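Local coordinates for protein phosphotriesterase, putative (Deinococcus radiodurans, PDB 4J35) that probably hydrolyses lactones at a two-metal centre, as a phosphotriesterase-family enzyme, and was engineered here toward organophosphate hydrolysis, at residues 17-22 with 260-265. The protein carries 7 engineered substitutions. Numbering follows the deposited sequence.
Sequences ATLPHE and LLSHDS. With CO (cobalt (II) ion), chain C.
Leu260 meets Pro20 through apolar contact, its CB and CD2 both lying 4.1 Å from Pro20 CG. A water lies between Thr18 O and Leu261 O, 2.9 Å from the latter. Ser262 relays the contact: its OG accepts from the backbone N of His21 and donates to Glu22 OE2 at 2.6 Å, on its anti side. The backbone N of His263 reaches Glu22 OE2 on its syn side at 2.8 Å in a nearly straight bond, and both donors are tilted out of the carboxylate plane. A third donor, His263 ND1, approaches OE2 from above the carboxylate plane, yet OE2 lies close to the plane of the imidazole. Leu19 CD2 packs 3.7 Å from His263 CE1. Strands 17-26 and 259-261 are neighbours in the TIM barrel of the phosphotriesterase family, and the chain beyond Leu261 carries a ligand into the metal centre. Asp264 N bonds to His21 O, and its CG, anti to the backbone N (chi1 -162°), brings OD1 to 2.2 Å from the cobalt that His21 NE2 also binds. The His21 ring and the Asp264 carboxylate stand 86° apart; His23 and Lys143 complete the site, while Arg228 forms a salt bridge with Asp264 OD2. Ser265 grips the other Glu22 oxygen twice, its OG meeting OE1 at 2.7 Å nearly along the C-O axis and its backbone N coming from above the carboxylate plane.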
ATOM      1  N   ALA A  17      -9.667 -11.828  -5.478  1.00 36.59           N
ATOM      2  CA  ALA A  17      -9.988 -10.447  -5.185  1.00 35.61           C
ATOM      3  C   ALA A  17      -8.961  -9.958  -4.144  1.00 33.93           C
ATOM      4  O   ALA A  17      -8.742 -10.621  -3.125  1.00 39.69           O
ATOM      5  CB  ALA A  17     -11.407 -10.361  -4.636  1.00 36.64           C
ATOM      6  N   THR A  18      -8.367  -8.802  -4.399  1.00 34.99           N
ATOM      7  CA  THR A  18      -7.241  -8.288  -3.616  1.00 32.01           C
ATOM      8  C   THR A  18      -7.465  -6.862  -3.155  1.00 28.25           C
ATOM      9  O   THR A  18      -8.026  -6.006  -3.883  1.00 33.90           O
ATOM     10  CB  THR A  18      -5.916  -8.366  -4.477  1.00 31.25           C
ATOM     11  OG1 THR A  18      -5.666  -9.728  -4.827  1.00 33.55           O
ATOM     12  CG2 THR A  18      -4.720  -7.828  -3.723  1.00 32.11           C
ATOM     13  N   LEU A  19      -7.067  -6.597  -1.906  1.00 27.71           N
ATOM     14  CA  LEU A  19      -6.924  -5.241  -1.413  1.00 24.99           C
ATOM     15  C   LEU A  19      -5.440  -4.968  -1.472  1.00 32.50           C
ATOM     16  O   LEU A  19      -4.643  -5.568  -0.735  1.00 31.98           O
ATOM     17  CB  LEU A  19      -7.378  -5.115   0.059  1.00 30.33           C
ATOM     18  CG  LEU A  19      -8.876  -5.263   0.246  1.00 31.11           C
ATOM     19  CD1 LEU A  19      -9.141  -5.206   1.778  1.00 29.87           C
ATOM     20  CD2 LEU A  19      -9.699  -4.174  -0.449  1.00 28.52           C
ATOM     21  N   PRO A  20      -5.049  -4.050  -2.348  1.00 29.57           N
ATOM     22  CA  PRO A  20      -3.624  -3.846  -2.628  1.00 31.46           C
ATOM     23  C   PRO A  20      -2.852  -2.842  -1.733  1.00 30.53           C
ATOM     24  O   PRO A  20      -1.664  -2.599  -1.955  1.00 29.86           O
ATOM     25  CB  PRO A  20      -3.652  -3.376  -4.101  1.00 32.42           C
ATOM     26  CG  PRO A  20      -4.850  -2.505  -4.153  1.00 29.80           C
ATOM     27  CD  PRO A  20      -5.910  -3.246  -3.238  1.00 29.59           C
ATOM     28  N   HIS A  21      -3.492  -2.277  -0.696  1.00 26.58           N
ATOM     29  CA  HIS A  21      -2.783  -1.372   0.198  1.00 24.13           C
ATOM     30  C   HIS A  21      -3.537  -1.296   1.523  1.00 25.62           C
ATOM     31  O   HIS A  21      -4.488  -0.534   1.627  1.00 25.48           O
ATOM     32  CB  HIS A  21      -2.672   0.051  -0.336  1.00 28.33           C
ATOM     33  CG  HIS A  21      -1.753   0.926   0.452  1.00 28.48           C
ATOM     34  ND1 HIS A  21      -0.705   1.630  -0.121  1.00 24.68           N
ATOM     35  CD2 HIS A  21      -1.717   1.243   1.769  1.00 22.96           C
ATOM     36  CE1 HIS A  21      -0.074   2.317   0.809  1.00 28.29           C
ATOM     37  NE2 HIS A  21      -0.717   2.141   1.957  1.00 25.90           N
ATOM     38  N   GLU A  22      -3.014  -2.022   2.497  1.00 26.92           N
ATOM     39  CA  GLU A  22      -3.595  -2.066   3.854  1.00 24.83           C
ATOM     40  C   GLU A  22      -2.463  -2.253   4.854  1.00 28.56           C
ATOM     41  O   GLU A  22      -1.343  -2.561   4.480  1.00 26.35           O
ATOM     42  CB  GLU A  22      -4.572  -3.249   3.943  1.00 24.04           C
ATOM     43  CG  GLU A  22      -5.674  -3.369   2.882  1.00 24.39           C
ATOM     44  CD  GLU A  22      -6.727  -2.274   2.958  1.00 27.64           C
ATOM     45  OE1 GLU A  22      -6.922  -1.735   4.099  1.00 34.87           O
ATOM     46  OE2 GLU A  22      -7.357  -1.982   1.894  1.00 28.84           O
ATOM     47  N   LEU A 260      -7.007   0.738  -9.212  1.00 32.17           N
ATOM     48  CA  LEU A 260      -7.149  -0.196  -8.103  1.00 32.57           C
ATOM     49  C   LEU A 260      -7.757   0.497  -6.891  1.00 36.89           C
ATOM     50  O   LEU A 260      -7.784   1.712  -6.809  1.00 31.93           O
ATOM     51  CB  LEU A 260      -5.802  -0.823  -7.745  1.00 34.42           C
ATOM     52  CG  LEU A 260      -5.291  -1.779  -8.821  1.00 37.76           C
ATOM     53  CD1 LEU A 260      -4.331  -1.045  -9.799  1.00 31.97           C
ATOM     54  CD2 LEU A 260      -4.620  -2.974  -8.182  1.00 33.36           C
ATOM     55  N   LEU A 261      -8.239  -0.308  -5.950  1.00 31.95           N
ATOM     56  CA  LEU A 261      -9.082   0.194  -4.844  1.00 33.76           C
ATOM     57  C   LEU A 261      -8.646  -0.396  -3.503  1.00 31.72           C
ATOM     58  O   LEU A 261      -8.467  -1.593  -3.392  1.00 34.75           O
ATOM     59  CB  LEU A 261     -10.543  -0.196  -5.074  1.00 34.42           C
ATOM     60  CG  LEU A 261     -11.200   0.205  -6.397  1.00 32.77           C
ATOM     61  CD1 LEU A 261     -12.592  -0.474  -6.491  1.00 41.05           C
ATOM     62  CD2 LEU A 261     -11.343   1.707  -6.538  1.00 35.13           C
ATOM     63  N   SER A 262      -8.443   0.451  -2.495  1.00 34.08           N
ATOM     64  CA  SER A 262      -8.107  -0.047  -1.146  1.00 31.38           C
ATOM     65  C   SER A 262      -8.462   0.973  -0.085  1.00 31.32           C
ATOM     66  O   SER A 262      -8.988   2.037  -0.417  1.00 32.61           O
ATOM     67  CB  SER A 262      -6.648  -0.416  -1.037  1.00 35.82           C
ATOM     68  OG  SER A 262      -6.530  -1.717  -0.533  1.00 31.14           O
ATOM     69  N   HIS A 263      -8.209   0.618   1.185  1.00 33.05           N
ATOM     70  CA  HIS A 263      -8.546   1.488   2.303  1.00 31.15           C
ATOM     71  C   HIS A 263      -7.382   2.156   3.038  1.00 31.08           C
ATOM     72  O   HIS A 263      -7.607   3.152   3.758  1.00 32.47           O
ATOM     73  CB  HIS A 263      -9.346   0.700   3.378  1.00 31.21           C
ATOM     74  CG  HIS A 263     -10.419  -0.173   2.818  1.00 31.45           C
ATOM     75  ND1 HIS A 263     -10.189  -1.463   2.391  1.00 32.00           N
ATOM     76  CD2 HIS A 263     -11.746   0.045   2.668  1.00 35.50           C
ATOM     77  CE1 HIS A 263     -11.338  -2.008   2.014  1.00 35.20           C
ATOM     78  NE2 HIS A 263     -12.291  -1.110   2.170  1.00 31.86           N
ATOM     79  N   ASP A 264      -6.184   1.572   2.974  1.00 30.74           N
ATOM     80  CA  ASP A 264      -5.063   2.036   3.793  1.00 30.53           C
ATOM     81  C   ASP A 264      -5.441   1.944   5.287  1.00 31.47           C
ATOM     82  O   ASP A 264      -5.018   2.751   6.107  1.00 32.04           O
ATOM     83  CB  ASP A 264      -4.717   3.466   3.439  1.00 30.52           C
ATOM     84  CG  ASP A 264      -3.320   3.879   3.918  1.00 30.32           C
ATOM     85  OD1 ASP A 264      -2.489   3.027   4.283  1.00 31.12           O
ATOM     86  OD2 ASP A 264      -3.095   5.090   3.955  1.00 31.65           O
ATOM     87  N   SER A 265      -6.211   0.921   5.603  1.00 30.59           N
ATOM     88  CA  SER A 265      -6.736   0.754   6.976  1.00 30.61           C
ATOM     89  C   SER A 265      -5.647   0.216   7.888  1.00 33.63           C
ATOM     90  O   SER A 265      -4.661  -0.360   7.429  1.00 30.72           O
ATOM     91  CB  SER A 265      -7.960  -0.162   6.932  1.00 30.80           C
ATOM     92  OG  SER A 265      -7.633  -1.517   6.649  1.00 30.79           O
TER
HETATM   93 CO    CO C 402      -0.313   2.952   3.902  1.00 27.94          CO
HETATM   94  O   HOH W   1      -9.473  -4.118  -4.481  1.00 29.29           O